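Local coordinates for apoptosis regulator CED-9 (Caenorhabditis elegans, PDB 1OHU), which restrains programmed cell death by sequestering the caspase activator CED-4, which it releases when EGL-1 binds, at residues A[47-52]-A[102-107]. The protein carries 3 engineered substitutions. Numbering follows the deposited sequence.
Sequences EMMRVM and GRLIGL
Residues 47-52 and 102-107 are short helical pieces that cross almost at right angles, at 84°, with their axes 10.1 Å apart at closest approach. The backbones come nearest at Met52 and Ile105. No hydrogen bond joins the segments; the contact is apolar and buried. Met49 and Met52, both selenomethionines, face Leu104 and Ile105.

Ile105 carries most of its segment's share, and it uses both branches. CG1 lies beside the backbone N (chi1 -63°) and carries CD1 to Met52. There CD1 meets the terminal methyl CE at 3.5 Å and also lies 3.9 Å from Met52 CB. The bent chain of Met52 therefore touches CD1 at its root and at its end. The other branch, CG2, packs against the backbone, 3.4 Å from Met52 O.

Met49 approaches from one turn earlier. Its CG is anti to the backbone N (chi1 -180°), and the chain then bends at chi2 and chi3. The selenium passes Ile105, with SE 4.3 Å from Ile105 CG1. The methyl goes on to Leu104, where Met49 CE lies 4.1 Å from Leu104 CG. Met49 thus spans two neighbouring residues of the other helix. An alanine in place of Ile105 would lose both branches and is likely to open a gap beside Met52, with its CE methyl freer to turn.

The contact joins helix 44-71 to helix 101-118, near the centre of the Bcl-2 fold of CED-9. Residues 102-107 belong to the predicted BH1 motif. Other helices complete the surroundings: Met49 also touches Phe16 of helix 13-27, Met52 touches Met164 of helix 154-172, and Leu104 packs on Trp154 of that helix and on Ile139 of helix 128-144.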
# COMPACT_ATOMS: atom_id res chain seq x y z
N GLU A 47 4.12 11.00 0.21
CA GLU A 47 5.57 10.92 0.28
C GLU A 47 6.04 10.24 1.55
O GLU A 47 7.14 9.67 1.60
CB GLU A 47 6.17 12.31 0.13
CG GLU A 47 6.34 12.73 -1.32
CD GLU A 47 6.44 14.23 -1.52
OE1 GLU A 47 7.21 14.89 -0.79
OE2 GLU A 47 5.74 14.75 -2.42
N MSE A 48 5.21 10.27 2.59
CA MSE A 48 5.55 9.62 3.84
C MSE A 48 5.16 8.15 3.73
O MSE A 48 5.73 7.30 4.41
CB MSE A 48 4.79 10.26 5.01
CG MSE A 48 5.03 9.60 6.37
SE MSE A 48 6.88 9.55 6.99
CE MSE A 48 7.67 10.90 5.85
N MSE A 49 4.20 7.86 2.86
CA MSE A 49 3.75 6.49 2.65
C MSE A 49 4.75 5.75 1.77
O MSE A 49 4.85 4.52 1.84
CB MSE A 49 2.36 6.46 2.00
CG MSE A 49 1.81 5.06 1.74
SE MSE A 49 1.63 3.98 3.34
CE MSE A 49 0.02 4.75 4.06
N ARG A 50 5.49 6.49 0.96
CA ARG A 50 6.50 5.89 0.08
C ARG A 50 7.64 5.35 0.92
O ARG A 50 8.16 4.27 0.64
CB ARG A 50 7.05 6.92 -0.90
CG ARG A 50 6.05 7.45 -1.91
CD ARG A 50 6.73 8.44 -2.86
NE ARG A 50 5.77 9.12 -3.72
CZ ARG A 50 6.09 10.00 -4.66
NH1 ARG A 50 7.36 10.31 -4.87
NH2 ARG A 50 5.15 10.56 -5.40
N VAL A 51 8.04 6.11 1.93
CA VAL A 51 9.13 5.70 2.81
C VAL A 51 8.69 4.52 3.66
O VAL A 51 9.39 3.52 3.77
CB VAL A 51 9.57 6.84 3.75
CG1 VAL A 51 10.62 6.33 4.73
CG2 VAL A 51 10.12 8.00 2.93
N MSE A 52 7.52 4.66 4.27
CA MSE A 52 6.97 3.62 5.13
C MSE A 52 6.82 2.29 4.40
O MSE A 52 7.06 1.22 4.97
CB MSE A 52 5.63 4.08 5.70
CG MSE A 52 5.75 5.30 6.61
SE MSE A 52 6.71 4.91 8.26
CE MSE A 52 5.22 5.00 9.46
N GLY A 102 0.28 -0.23 11.02
CA GLY A 102 1.10 -1.33 10.57
C GLY A 102 0.43 -2.13 9.47
O GLY A 102 1.06 -2.48 8.48
N ARG A 103 -0.85 -2.44 9.66
CA ARG A 103 -1.59 -3.20 8.67
C ARG A 103 -1.82 -2.32 7.44
O ARG A 103 -1.78 -2.79 6.30
CB ARG A 103 -2.94 -3.67 9.24
CG ARG A 103 -3.59 -4.78 8.42
CD ARG A 103 -5.00 -5.11 8.89
NE ARG A 103 -5.51 -6.31 8.24
CZ ARG A 103 -6.77 -6.74 8.32
NH1 ARG A 103 -7.67 -6.07 9.02
NH2 ARG A 103 -7.13 -7.86 7.69
N LEU A 104 -2.05 -1.03 7.69
CA LEU A 104 -2.29 -0.08 6.62
C LEU A 104 -1.09 -0.03 5.68
O LEU A 104 -1.21 -0.26 4.47
CB LEU A 104 -2.52 1.31 7.21
CG LEU A 104 -2.60 2.50 6.25
CD1 LEU A 104 -3.76 2.33 5.29
CD2 LEU A 104 -2.76 3.78 7.06
N ILE A 105 0.07 0.26 6.25
CA ILE A 105 1.33 0.35 5.53
C ILE A 105 1.66 -0.96 4.83
O ILE A 105 2.12 -0.97 3.69
CB ILE A 105 2.47 0.70 6.52
CG1 ILE A 105 2.21 2.08 7.12
CG2 ILE A 105 3.82 0.65 5.81
CD1 ILE A 105 3.16 2.44 8.24
N GLY A 106 1.44 -2.07 5.52
CA GLY A 106 1.73 -3.37 4.96
C GLY A 106 0.87 -3.69 3.76
O GLY A 106 1.36 -4.26 2.78
N LEU A 107 -0.41 -3.33 3.83
CA LEU A 107 -1.33 -3.59 2.71
C LEU A 107 -0.94 -2.80 1.46
O LEU A 107 -0.94 -3.35 0.35
CB LEU A 107 -2.76 -3.24 3.12
CG LEU A 107 -3.38 -4.13 4.20
CD1 LEU A 107 -4.76 -3.62 4.56
CD2 LEU A 107 -3.46 -5.56 3.70